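Putative amidohydrolase (Unidentified, PDB 3FEQ) probably hydrolyses dipeptides with a carboxy-terminal proline, as a zinc-dependent prolidase of the amidohydrolase superfamily. Local coordinates at residues Ile5-Gly10 and His26-Gly31; Asp30-Val35 and Leu402-Leu407; His251-Asp256 and Ala298-Lys303; Pro272-Tyr277 and Phe336-Glu341. All coordinates share one frame; numbering follows the deposited sequence.

Interaction 1: Ile5-Gly10 and His26-Gly31; sequences ITVLQG and HVVIDG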
loop_
_atom_site.group_PDB
_atom_site.type_symbol
_atom_site.label_atom_id
_atom_site.label_comp_id
_atom_site.label_asym_id
_atom_site.label_seq_id
_atom_site.Cartn_x
_atom_site.Cartn_y
_atom_site.Cartn_z
ATOM N N ILE C 5 6.987 27.905 52.252
ATOM C CA ILE C 5 8.390 27.741 52.615
ATOM C C ILE C 5 8.597 26.586 53.604
ATOM O O ILE C 5 7.743 26.322 54.446
ATOM C CB ILE C 5 8.943 29.083 53.183
ATOM C CG1 ILE C 5 10.401 28.967 53.623
ATOM C CG2 ILE C 5 8.047 29.629 54.312
ATOM C CD1 ILE C 5 11.208 30.219 53.339
ATOM N N THR C 6 9.725 25.893 53.486
ATOM C CA THR C 6 10.007 24.722 54.315
ATOM C C THR C 6 11.443 24.736 54.835
ATOM O O THR C 6 12.347 25.240 54.170
ATOM C CB THR C 6 9.746 23.418 53.526
ATOM O OG1 THR C 6 8.372 23.373 53.139
ATOM C CG2 THR C 6 10.059 22.175 54.361
ATOM N N VAL C 7 11.643 24.198 56.035
ATOM C CA VAL C 7 12.971 24.084 56.601
ATOM C C VAL C 7 13.226 22.687 57.139
ATOM O O VAL C 7 12.522 22.221 58.034
ATOM C CB VAL C 7 13.179 25.098 57.736
ATOM C CG1 VAL C 7 14.511 24.843 58.440
ATOM C CG2 VAL C 7 13.111 26.519 57.198
ATOM N N LEU C 8 14.244 22.030 56.599
ATOM C CA LEU C 8 14.849 20.902 57.287
ATOM C C LEU C 8 15.878 21.435 58.264
ATOM O O LEU C 8 16.875 22.020 57.845
ATOM C CB LEU C 8 15.546 19.967 56.304
ATOM C CG LEU C 8 14.762 19.205 55.235
ATOM C CD1 LEU C 8 13.350 18.898 55.691
ATOM C CD2 LEU C 8 14.753 19.966 53.924
ATOM N N GLN C 9 15.649 21.212 59.556
ATOM C CA GLN C 9 16.447 21.858 60.591
ATOM C C GLN C 9 17.374 20.921 61.359
ATOM O O GLN C 9 16.966 19.844 61.801
ATOM C CB GLN C 9 15.556 22.644 61.546
ATOM C CG GLN C 9 14.317 21.908 61.994
ATOM C CD GLN C 9 13.357 22.810 62.739
ATOM O OE1 GLN C 9 13.376 24.034 62.569
ATOM N NE2 GLN C 9 12.507 22.212 63.571
ATOM N N GLY C 10 18.630 21.349 61.498
ATOM C CA GLY C 10 19.613 20.661 62.332
ATOM C C GLY C 10 20.113 19.371 61.720
ATOM O O GLY C 10 20.545 18.462 62.438
ATOM N N HIS C 26 21.006 23.792 58.717
ATOM C CA HIS C 26 19.620 23.869 58.299
ATOM C C HIS C 26 19.588 24.066 56.785
ATOM O O HIS C 26 20.502 24.652 56.206
ATOM C CB HIS C 26 18.918 25.044 58.994
ATOM C CG HIS C 26 18.966 24.991 60.493
ATOM N ND1 HIS C 26 17.830 25.008 61.272
ATOM C CD2 HIS C 26 20.009 24.953 61.355
ATOM C CE1 HIS C 26 18.170 24.964 62.548
ATOM N NE2 HIS C 26 19.488 24.923 62.626
ATOM N N VAL C 27 18.547 23.557 56.140
ATOM C CA VAL C 27 18.354 23.805 54.719
ATOM C C VAL C 27 16.952 24.334 54.426
ATOM O O VAL C 27 15.948 23.711 54.781
ATOM C CB VAL C 27 18.682 22.569 53.857
ATOM C CG1 VAL C 27 18.399 21.311 54.617
ATOM C CG2 VAL C 27 17.911 22.590 52.550
ATOM N N VAL C 28 16.904 25.508 53.805
ATOM C CA VAL C 28 15.667 26.256 53.660
ATOM C C VAL C 28 15.140 26.220 52.232
ATOM O O VAL C 28 15.778 26.718 51.299
ATOM C CB VAL C 28 15.848 27.717 54.074
ATOM C CG1 VAL C 28 14.508 28.422 54.104
ATOM C CG2 VAL C 28 16.512 27.799 55.423
ATOM N N ILE C 29 13.952 25.652 52.082
ATOM C CA ILE C 29 13.333 25.461 50.777
ATOM C C ILE C 29 12.291 26.543 50.576
ATOM O O ILE C 29 11.410 26.711 51.420
ATOM C CB ILE C 29 12.575 24.109 50.704
ATOM C CG1 ILE C 29 13.416 22.943 51.237
ATOM C CG2 ILE C 29 12.097 23.846 49.313
ATOM C CD1 ILE C 29 14.689 22.692 50.486
ATOM N N ASP C 30 12.366 27.252 49.453
ATOM C CA ASP C 30 11.261 28.117 49.018
ATOM C C ASP C 30 10.754 27.739 47.632
ATOM O O ASP C 30 11.499 27.772 46.650
ATOM C CB ASP C 30 11.652 29.604 49.051
ATOM C CG ASP C 30 10.457 30.538 48.839
ATOM O OD1 ASP C 30 10.480 31.315 47.857
ATOM O OD2 ASP C 30 9.501 30.503 49.655
ATOM N N GLY C 31 9.464 27.433 47.556
ATOM C CA GLY C 31 8.879 26.908 46.344
ATOM C C GLY C 31 9.452 25.540 46.083
ATOM O O GLY C 31 9.260 24.616 46.869
#
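Thr6 O is gripped from two adjacent residues of the facing strand: it accepts the backbone N-H of Ile29 at 2.7 Å (Ile29 N to Thr6 O), and the CA-H of Val28 lies close to it as well. Thr6 N returns the bond to Ile29 O at 2.8 Å, almost straight with 171° at the hydrogen. The same double exchange recurs two residues on, where Val27 N meets Leu8 O at 2.8 Å and Leu8 N meets Val27 O at 3.0 Å. Strands 5-9 and 26-30 therefore run antiparallel, their axes at 165°. Alternation of the side chains divides the contact into two faces. Thr6, Leu8, Val27 and Ile29 share one, on which Leu8 and Val27 lie alongside each other, with Leu8 CB 3.6 Å from Val27 CG1. Ile5, Val7, Val28 and Asp30 occupy the other. There chi1 of Ile5 (178°) lays CG1 beside its own carbonyl carbon, 3.3 Å from Ile29 O, and CD1 beyond it reaches Val28 CG1 at 3.8 Å. At the far end the flat imidazole of His26 takes the Gln9-Gly10 peptide over one face, Gly10 N standing above the ring centre, while Val7 CG1 approaches the ring edge. Both strands belong to the small beta-structure that accompanies the barrel in amidohydrolases: strand 48-51 pairs in parallel with 5-9 through backbone bonds of Val7 and Gln9, and strand 33-38 continues the sheet beside strand 20-30.

Interaction 2: Asp30-Val35 and Leu402-Leu407; sequences DGERIV and LQRGTL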
loop_
_atom_site.group_PDB
_atom_site.type_symbol
_atom_site.label_atom_id
_atom_site.label_comp_id
_atom_site.label_asym_id
_atom_site.label_seq_id
_atom_site.Cartn_x
_atom_site.Cartn_y
_atom_site.Cartn_z
ATOM N N ASP C 30 12.366 27.252 49.453
ATOM C CA ASP C 30 11.261 28.117 49.018
ATOM C C ASP C 30 10.754 27.739 47.632
ATOM O O ASP C 30 11.499 27.772 46.650
ATOM C CB ASP C 30 11.652 29.604 49.051
ATOM C CG ASP C 30 10.457 30.538 48.839
ATOM O OD1 ASP C 30 10.480 31.315 47.857
ATOM O OD2 ASP C 30 9.501 30.503 49.655
ATOM N N GLY C 31 9.464 27.433 47.556
ATOM C CA GLY C 31 8.879 26.908 46.344
ATOM C C GLY C 31 9.452 25.540 46.083
ATOM O O GLY C 31 9.260 24.616 46.869
ATOM N N GLU C 32 10.207 25.434 45.001
ATOM C CA GLU C 32 10.792 24.175 44.595
ATOM C C GLU C 32 12.309 24.226 44.691
ATOM O O GLU C 32 12.988 23.254 44.367
ATOM C CB GLU C 32 10.374 23.855 43.168
ATOM C CG GLU C 32 8.877 23.910 42.947
ATOM C CD GLU C 32 8.481 23.479 41.554
ATOM O OE1 GLU C 32 7.269 23.439 41.266
ATOM O OE2 GLU C 32 9.382 23.173 40.748
ATOM N N ARG C 33 12.834 25.354 45.155
ATOM C CA ARG C 33 14.275 25.578 45.170
ATOM C C ARG C 33 14.872 25.665 46.569
ATOM O O ARG C 33 14.174 25.950 47.541
ATOM C CB ARG C 33 14.629 26.823 44.365
ATOM C CG ARG C 33 14.037 26.811 42.974
ATOM C CD ARG C 33 15.030 27.338 41.980
ATOM N NE ARG C 33 14.871 26.728 40.661
ATOM C CZ ARG C 33 15.684 25.800 40.160
ATOM N NH1 ARG C 33 15.494 25.320 38.935
ATOM N NH2 ARG C 33 16.697 25.351 40.884
ATOM N N ILE C 34 16.170 25.392 46.657
ATOM C CA ILE C 34 16.926 25.586 47.887
ATOM C C ILE C 34 17.428 27.033 47.940
ATOM O O ILE C 34 18.025 27.514 46.979
ATOM C CB ILE C 34 18.107 24.593 47.976
ATOM C CG1 ILE C 34 17.589 23.153 47.984
ATOM C CG2 ILE C 34 18.944 24.859 49.217
ATOM C CD1 ILE C 34 18.672 22.098 48.095
ATOM N N VAL C 35 17.138 27.738 49.035
ATOM C CA VAL C 35 17.518 29.148 49.153
ATOM C C VAL C 35 18.651 29.389 50.139
ATOM O O VAL C 35 19.375 30.367 50.011
ATOM C CB VAL C 35 16.350 30.038 49.566
ATOM C CG1 VAL C 35 16.616 31.455 49.136
ATOM C CG2 VAL C 35 15.075 29.552 48.958
ATOM N N LEU C 402 11.966 14.333 49.764
ATOM C CA LEU C 402 11.392 15.557 49.243
ATOM C C LEU C 402 11.620 15.645 47.750
ATOM O O LEU C 402 12.710 15.354 47.259
ATOM C CB LEU C 402 12.021 16.768 49.920
ATOM C CG LEU C 402 11.236 17.374 51.075
ATOM C CD1 LEU C 402 11.314 16.476 52.283
ATOM C CD2 LEU C 402 11.786 18.743 51.389
ATOM N N GLN C 403 10.599 16.080 47.030
ATOM C CA GLN C 403 10.700 16.208 45.589
ATOM C C GLN C 403 10.185 17.577 45.148
ATOM O O GLN C 403 9.089 17.974 45.521
ATOM C CB GLN C 403 9.911 15.078 44.932
ATOM C CG GLN C 403 10.375 14.684 43.548
ATOM C CD GLN C 403 9.792 13.360 43.094
ATOM O OE1 GLN C 403 10.431 12.626 42.347
ATOM N NE2 GLN C 403 8.584 13.046 43.543
ATOM N N ARG C 404 11.005 18.313 44.406
ATOM C CA ARG C 404 10.682 19.685 44.013
ATOM C C ARG C 404 9.948 20.471 45.104
ATOM O O ARG C 404 8.814 20.924 44.918
ATOM C CB ARG C 404 9.890 19.709 42.698
ATOM C CG ARG C 404 10.751 19.588 41.442
ATOM C CD ARG C 404 9.983 19.950 40.184
ATOM N NE ARG C 404 8.913 18.994 39.903
ATOM C CZ ARG C 404 7.636 19.320 39.748
ATOM N NH1 ARG C 404 7.255 20.586 39.833
ATOM N NH2 ARG C 404 6.738 18.383 39.491
ATOM N N GLY C 405 10.588 20.596 46.260
ATOM C CA GLY C 405 10.017 21.360 47.348
ATOM C C GLY C 405 9.153 20.530 48.270
ATOM O O GLY C 405 9.306 20.589 49.481
ATOM N N THR C 406 8.239 19.751 47.712
ATOM C CA THR C 406 7.232 19.097 48.543
ATOM C C THR C 406 7.641 17.715 49.085
ATOM O O THR C 406 8.476 17.026 48.509
ATOM C CB THR C 406 5.854 19.052 47.852
ATOM O OG1 THR C 406 5.429 17.694 47.760
ATOM C CG2 THR C 406 5.915 19.665 46.452
ATOM N N LEU C 407 7.065 17.338 50.220
ATOM C CA LEU C 407 7.402 16.082 50.879
ATOM C C LEU C 407 6.534 14.952 50.323
ATOM O O LEU C 407 5.322 15.079 50.235
ATOM C CB LEU C 407 7.227 16.222 52.402
ATOM C CG LEU C 407 7.172 14.953 53.260
ATOM C CD1 LEU C 407 8.551 14.525 53.692
ATOM C CD2 LEU C 407 6.274 15.133 54.465
#
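Glu32 and Arg404 stretch side by side in the same direction, each from the apex of a tight turn, so the contact is one of beta turn against beta turn. Glu32 sits in the type II' turn from Asp30 to Arg33, whose ends exchange backbone bonds in both directions; Arg404 and Gly405 are the loop of a two-residue beta hairpin closed between Gln403 and Thr406. Glu32 keeps an extended chain beyond CG, whereas Arg404 bends at CG-CD (chi3 -66°), and the bend brings NH1 back to the carboxylate. The two flat groups do not stack: their planes are 65° apart, and OE2 arrives at the edge of the guanidinium, in its plane. Within the salt bridge both hydrogen bonds are weak: Arg404 NH1 to Glu32 OE1 is 3.2 Å but bent to 120° at the hydrogen, and NH1 to OE2 is straight but long, 3.5 Å. OE2 also lies 3.3 Å from Arg404 CD, so the carboxylate rides along the aliphatic part of the arginine as well as its charged end. Arg404 has other partners: its backbone N bonds Asp376 OD1, and NH2 makes a weak bond to Glu120 O. Glu32, in turn, is backbone-bonded to Ala375. Beneath the ion pair the turns meet directly, the side-chain-free Gly405 directing a CA-H at Gly31 O, with Gly405 CA 3.4 Å from that oxygen.

Interaction 3: His251-Asp256 and Ala298-Lys303; sequences HGNLVD and ASVQQK. With ZN (zinc ion), chain V.
Asn253 gives its side-chain N-H to Val300 O, and this is the firm half of the contact. The bond from Asn253 ND2 to Val300 O measures 3.0 Å and is nearly straight, 169° at the hydrogen. The oxygen lies in the amide plane of Asn253, yet the donor stands above the carbonyl plane, 61° out of it, so no lone pair is met squarely. Asn253 CB follows at 3.5 Å from Val300 O, and the valine is buried further by Tyr233, Tyr277, Val197 and Ile204. Leu254 CG adds a marginal touch, 4.5 Å from Val300 CG1. Strand 248-254 belongs to the TIM barrel of the amidohydrolase superfamily, and it also carries a metal ligand: His251 NE2 binds zinc at 2.4 Å, with His231 as the other protein ligand. The Asn253 bond joins the strand end, two residues after His251, to helix 297-300, while Lys303 of helix 302-314 touches it by packing alone. Lys303 is held at CB, 3.4 Å from Asn253 O and 3.6 Å from Leu254 CD2, where it crosses the leucine at about a right angle. The loose, solvent side is the rest of this exposed lysine, whose chain turns at chi2 (85°) and carries its amine away from segment 251-256.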
loop_
_atom_site.group_PDB
_atom_site.type_symbol
_atom_site.label_atom_id
_atom_site.label_comp_id
_atom_site.label_asym_id
_atom_site.label_seq_id
_atom_site.Cartn_x
_atom_site.Cartn_y
_atom_site.Cartn_z
ATOM N N HIS C 251 26.405 -0.219 30.670
ATOM C CA HIS C 251 27.039 -1.487 31.060
ATOM C C HIS C 251 28.552 -1.428 30.935
ATOM O O HIS C 251 29.251 -1.057 31.882
ATOM C CB HIS C 251 26.496 -2.654 30.241
ATOM C CG HIS C 251 25.023 -2.589 30.004
ATOM N ND1 HIS C 251 24.106 -2.834 30.998
ATOM C CD2 HIS C 251 24.312 -2.280 28.897
ATOM C CE1 HIS C 251 22.886 -2.708 30.504
ATOM N NE2 HIS C 251 22.984 -2.370 29.231
ATOM N N GLY C 252 29.057 -1.784 29.763
ATOM C CA GLY C 252 30.476 -1.609 29.462
ATOM C C GLY C 252 31.350 -2.606 30.192
ATOM O O GLY C 252 32.524 -2.339 30.445
ATOM N N ASN C 253 30.782 -3.775 30.487
ATOM C CA ASN C 253 31.398 -4.760 31.370
ATOM C C ASN C 253 32.710 -5.316 30.851
ATOM O O ASN C 253 33.508 -5.835 31.629
ATOM C CB ASN C 253 30.444 -5.921 31.616
ATOM C CG ASN C 253 29.192 -5.501 32.342
ATOM O OD1 ASN C 253 28.610 -4.454 32.054
ATOM N ND2 ASN C 253 28.755 -6.328 33.285
ATOM N N LEU C 254 32.921 -5.234 29.538
ATOM C CA LEU C 254 34.082 -5.861 28.924
ATOM C C LEU C 254 35.034 -4.861 28.257
ATOM O O LEU C 254 35.526 -5.112 27.153
ATOM C CB LEU C 254 33.646 -6.956 27.936
ATOM C CG LEU C 254 32.773 -8.107 28.475
ATOM C CD1 LEU C 254 32.617 -9.237 27.477
ATOM C CD2 LEU C 254 33.284 -8.673 29.788
ATOM N N VAL C 255 35.313 -3.745 28.931
ATOM C CA VAL C 255 36.329 -2.797 28.452
ATOM C C VAL C 255 37.731 -3.362 28.544
ATOM O O VAL C 255 38.013 -4.190 29.411
ATOM C CB VAL C 255 36.371 -1.529 29.302
ATOM C CG1 VAL C 255 35.843 -0.330 28.528
ATOM C CG2 VAL C 255 35.656 -1.757 30.618
ATOM N N ASP C 256 38.609 -2.878 27.664
ATOM C CA ASP C 256 40.052 -2.881 27.904
ATOM C C ASP C 256 40.469 -1.458 28.239
ATOM O O ASP C 256 39.712 -0.515 27.980
ATOM C CB ASP C 256 40.804 -3.369 26.659
ATOM C CG ASP C 256 40.195 -2.844 25.359
ATOM O OD1 ASP C 256 40.050 -1.610 25.214
ATOM O OD2 ASP C 256 39.869 -3.668 24.477
ATOM N N ALA C 298 26.354 -15.426 32.515
ATOM C CA ALA C 298 27.480 -15.978 33.276
ATOM C C ALA C 298 28.771 -15.175 33.078
ATOM O O ALA C 298 29.517 -14.928 34.031
ATOM C CB ALA C 298 27.696 -17.453 32.913
ATOM N N SER C 299 28.987 -14.716 31.848
ATOM C CA SER C 299 30.271 -14.157 31.441
ATOM C C SER C 299 30.467 -12.695 31.837
ATOM O O SER C 299 31.573 -12.286 32.178
ATOM C CB SER C 299 30.468 -14.321 29.930
ATOM O OG SER C 299 29.522 -13.564 29.196
ATOM N N VAL C 300 29.402 -11.905 31.762
ATOM C CA VAL C 300 29.526 -10.452 31.878
ATOM C C VAL C 300 29.730 -9.964 33.302
ATOM O O VAL C 300 30.320 -8.907 33.517
ATOM C CB VAL C 300 28.330 -9.703 31.253
ATOM C CG1 VAL C 300 28.689 -9.204 29.886
ATOM C CG2 VAL C 300 27.100 -10.590 31.192
ATOM N N GLN C 301 29.252 -10.738 34.272
ATOM C CA GLN C 301 29.337 -10.350 35.678
ATOM C C GLN C 301 30.739 -10.554 36.227
ATOM O O GLN C 301 31.121 -9.915 37.207
ATOM C CB GLN C 301 28.340 -11.150 36.507
ATOM C CG GLN C 301 28.287 -12.617 36.135
ATOM C CD GLN C 301 27.872 -13.494 37.287
ATOM O OE1 GLN C 301 28.061 -14.708 37.251
ATOM N NE2 GLN C 301 27.303 -12.885 38.325
ATOM N N GLN C 302 31.479 -11.474 35.600
ATOM C CA GLN C 302 32.869 -11.761 35.953
ATOM C C GLN C 302 33.672 -10.476 35.917
ATOM O O GLN C 302 34.027 -9.917 36.963
ATOM C CB GLN C 302 33.489 -12.761 34.963
ATOM C CG GLN C 302 32.611 -13.954 34.611
ATOM C CD GLN C 302 32.300 -14.818 35.808
ATOM O OE1 GLN C 302 33.171 -15.516 36.321
ATOM N NE2 GLN C 302 31.055 -14.769 36.268
ATOM N N LYS C 303 33.896 -9.989 34.700
ATOM C CA LYS C 303 34.673 -8.779 34.469
ATOM C C LYS C 303 33.980 -7.521 34.988
ATOM O O LYS C 303 34.554 -6.433 34.954
ATOM C CB LYS C 303 34.984 -8.632 32.979
ATOM C CG LYS C 303 36.422 -8.936 32.610
ATOM C CD LYS C 303 36.662 -10.420 32.380
ATOM C CE LYS C 303 38.145 -10.695 32.177
ATOM N NZ LYS C 303 38.397 -12.082 31.715
HETATM ZN ZN ZN V . 21.184 -2.293 27.691
#

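Interaction 4: Pro272-Tyr277 and Phe336-Glu341; sequences PTLVTY and FRIRAE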
loop_
_atom_site.group_PDB
_atom_site.type_symbol
_atom_site.label_atom_id
_atom_site.label_comp_id
_atom_site.label_asym_id
_atom_site.label_seq_id
_atom_site.Cartn_x
_atom_site.Cartn_y
_atom_site.Cartn_z
ATOM N N PRO C 272 27.718 1.619 34.578
ATOM C CA PRO C 272 27.682 0.183 34.861
ATOM C C PRO C 272 26.368 -0.177 35.520
ATOM O O PRO C 272 25.749 0.673 36.149
ATOM C CB PRO C 272 28.825 0.003 35.854
ATOM C CG PRO C 272 29.758 1.171 35.579
ATOM C CD PRO C 272 28.823 2.298 35.279
ATOM N N THR C 273 25.910 -1.405 35.348
ATOM C CA THR C 273 24.656 -1.817 35.972
ATOM C C THR C 273 24.829 -3.158 36.649
ATOM O O THR C 273 24.024 -4.068 36.445
ATOM C CB THR C 273 23.502 -1.933 34.960
ATOM O OG1 THR C 273 23.869 -2.835 33.909
ATOM C CG2 THR C 273 23.157 -0.582 34.373
ATOM N N LEU C 274 25.855 -3.254 37.491
ATOM C CA LEU C 274 26.315 -4.535 38.019
ATOM C C LEU C 274 25.234 -5.346 38.732
ATOM O O LEU C 274 25.167 -6.563 38.574
ATOM C CB LEU C 274 27.527 -4.329 38.918
ATOM C CG LEU C 274 28.699 -3.638 38.208
ATOM C CD1 LEU C 274 29.942 -3.654 39.077
ATOM C CD2 LEU C 274 28.985 -4.281 36.860
ATOM N N VAL C 275 24.354 -4.663 39.455
ATOM C CA VAL C 275 23.340 -5.337 40.246
ATOM C C VAL C 275 22.468 -6.292 39.431
ATOM O O VAL C 275 22.141 -7.372 39.909
ATOM C CB VAL C 275 22.485 -4.343 41.061
ATOM C CG1 VAL C 275 21.604 -3.493 40.159
ATOM C CG2 VAL C 275 21.659 -5.065 42.105
ATOM N N THR C 276 22.170 -5.943 38.180
ATOM C CA THR C 276 21.233 -6.731 37.387
ATOM C C THR C 276 21.757 -8.128 37.095
ATOM O O THR C 276 20.982 -9.081 36.992
ATOM C CB THR C 276 20.780 -6.025 36.068
ATOM O OG1 THR C 276 19.736 -6.795 35.456
ATOM C CG2 THR C 276 21.928 -5.861 35.067
ATOM N N TYR C 277 23.076 -8.248 36.997
ATOM C CA TYR C 277 23.692 -9.524 36.669
ATOM C C TYR C 277 23.728 -10.463 37.873
ATOM O O TYR C 277 23.624 -11.677 37.718
ATOM C CB TYR C 277 25.088 -9.304 36.089
ATOM C CG TYR C 277 25.104 -8.310 34.948
ATOM C CD1 TYR C 277 24.595 -8.646 33.692
ATOM C CD2 TYR C 277 25.608 -7.029 35.128
ATOM C CE1 TYR C 277 24.595 -7.731 32.645
ATOM C CE2 TYR C 277 25.613 -6.110 34.086
ATOM C CZ TYR C 277 25.107 -6.467 32.851
ATOM O OH TYR C 277 25.118 -5.555 31.828
ATOM N N PHE C 336 24.588 0.375 45.176
ATOM C CA PHE C 336 25.438 1.160 46.061
ATOM C C PHE C 336 26.508 0.314 46.748
ATOM O O PHE C 336 27.686 0.675 46.738
ATOM C CB PHE C 336 24.599 1.860 47.126
ATOM C CG PHE C 336 23.980 3.145 46.663
ATOM C CD1 PHE C 336 24.772 4.214 46.256
ATOM C CD2 PHE C 336 22.607 3.297 46.650
ATOM C CE1 PHE C 336 24.189 5.414 45.824
ATOM C CE2 PHE C 336 22.028 4.489 46.228
ATOM C CZ PHE C 336 22.818 5.551 45.829
ATOM N N ARG C 337 26.108 -0.807 47.344
ATOM C CA ARG C 337 27.072 -1.644 48.056
ATOM C C ARG C 337 28.119 -2.256 47.129
ATOM O O ARG C 337 29.308 -2.229 47.428
ATOM C CB ARG C 337 26.383 -2.721 48.893
ATOM C CG ARG C 337 27.181 -3.140 50.137
ATOM C CD ARG C 337 26.326 -3.162 51.401
ATOM N NE ARG C 337 25.868 -4.514 51.686
ATOM C CZ ARG C 337 24.773 -5.071 51.171
ATOM N NH1 ARG C 337 23.977 -4.382 50.358
ATOM N NH2 ARG C 337 24.465 -6.325 51.483
ATOM N N ILE C 338 27.672 -2.758 45.984
ATOM C CA ILE C 338 28.563 -3.325 44.978
ATOM C C ILE C 338 29.630 -2.322 44.570
ATOM O O ILE C 338 30.816 -2.649 44.484
ATOM C CB ILE C 338 27.772 -3.787 43.748
ATOM C CG1 ILE C 338 26.775 -4.860 44.165
ATOM C CG2 ILE C 338 28.688 -4.339 42.687
ATOM C CD1 ILE C 338 25.740 -5.168 43.120
ATOM N N ARG C 339 29.213 -1.085 44.367
ATOM C CA ARG C 339 30.143 -0.058 43.947
ATOM C C ARG C 339 31.035 0.431 45.082
ATOM O O ARG C 339 32.200 0.767 44.861
ATOM C CB ARG C 339 29.394 1.099 43.310
ATOM C CG ARG C 339 28.734 0.704 42.042
ATOM C CD ARG C 339 28.518 1.898 41.207
ATOM N NE ARG C 339 27.696 1.585 40.057
ATOM C CZ ARG C 339 27.711 2.292 38.941
ATOM N NH1 ARG C 339 28.529 3.327 38.821
ATOM N NH2 ARG C 339 26.905 1.966 37.948
ATOM N N ALA C 340 30.484 0.456 46.293
ATOM C CA ALA C 340 31.239 0.861 47.462
ATOM C C ALA C 340 32.357 -0.134 47.746
ATOM O O ALA C 340 33.435 0.248 48.177
ATOM C CB ALA C 340 30.330 0.985 48.653
ATOM N N GLU C 341 32.113 -1.404 47.459
ATOM C CA GLU C 341 33.058 -2.446 47.807
ATOM C C GLU C 341 34.298 -2.389 46.942
ATOM O O GLU C 341 35.299 -3.023 47.246
ATOM C CB GLU C 341 32.418 -3.824 47.676
ATOM C CG GLU C 341 31.544 -4.223 48.846
ATOM C CD GLU C 341 30.722 -5.463 48.548
ATOM O OE1 GLU C 341 31.073 -6.204 47.603
ATOM O OE2 GLU C 341 29.723 -5.699 49.258
#
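Ile338 sets CG1 beside its backbone N (chi1 -61°) and then runs extended (chi2 167°), which splits its two branches between neighbouring residues of helix 274-282. CD1 lands on the backbone of Val275, 3.7 Å from Val275 CA and 3.9 Å from Val275 CB. CG2 instead faces Leu274, with Leu274 CD1 at 3.9 Å, the two side chains meeting at a slant. Arg339, one residue on, stays extended from CG to NE, and this length carries its guanidinium to Pro272, which it meets at about a right angle. Pro272 CB covers one face of the guanidinium, and the nearest ring carbon is Pro272 CD, 3.3 Å from Arg339 NH2. NE forms a salt bridge with Glu335 OE1 of its own helix, which probably offsets the charge of this buried arginine; outside the helix, NH1 makes a weak bond to Gly319 O. Glu335 also receives the backbone N-H of Val275 on OE2, so one carboxylate bonds both the arginine and the first turn of helix 274-282. Pro272 and Thr273 connect strand 269-271 to that helix. Thr273, whose side chain is about 7 Å from a zinc ion, bonds through OG1 to ND1 of the zinc ligand His251. This is the loop after a barrel strand, on the metal-binding side of the TIM barrel, and Thr273 is a second-shell residue there, as suits a metal-dependent amidohydrolase.

From the N terminus, interaction 1 closes first, drawing 26-31 back onto 5-10 after a helix-free excursion of 15 residues. Interaction 2 begins at the end of that strand, sharing Asp30 and Gly31, and closes a loop of 366 residues by bringing 402-407 against the same sheet; Ile29 CG2 packs on Gly405 CA. Interactions 3 and 4 nest inside this great loop, within the barrel, and they cross, since 272-277 precedes 298-303 while 336-341 follows it. Gln301 CB packs on Tyr277 CB between them, their centres about 12 Å apart. Interactions 1 and 3 lie on opposite sides of the chain's centre, about 43 Å between centres; interactions 1 and 2 lie in the beta-domain, interactions 3 and 4 in the metal-bearing barrel.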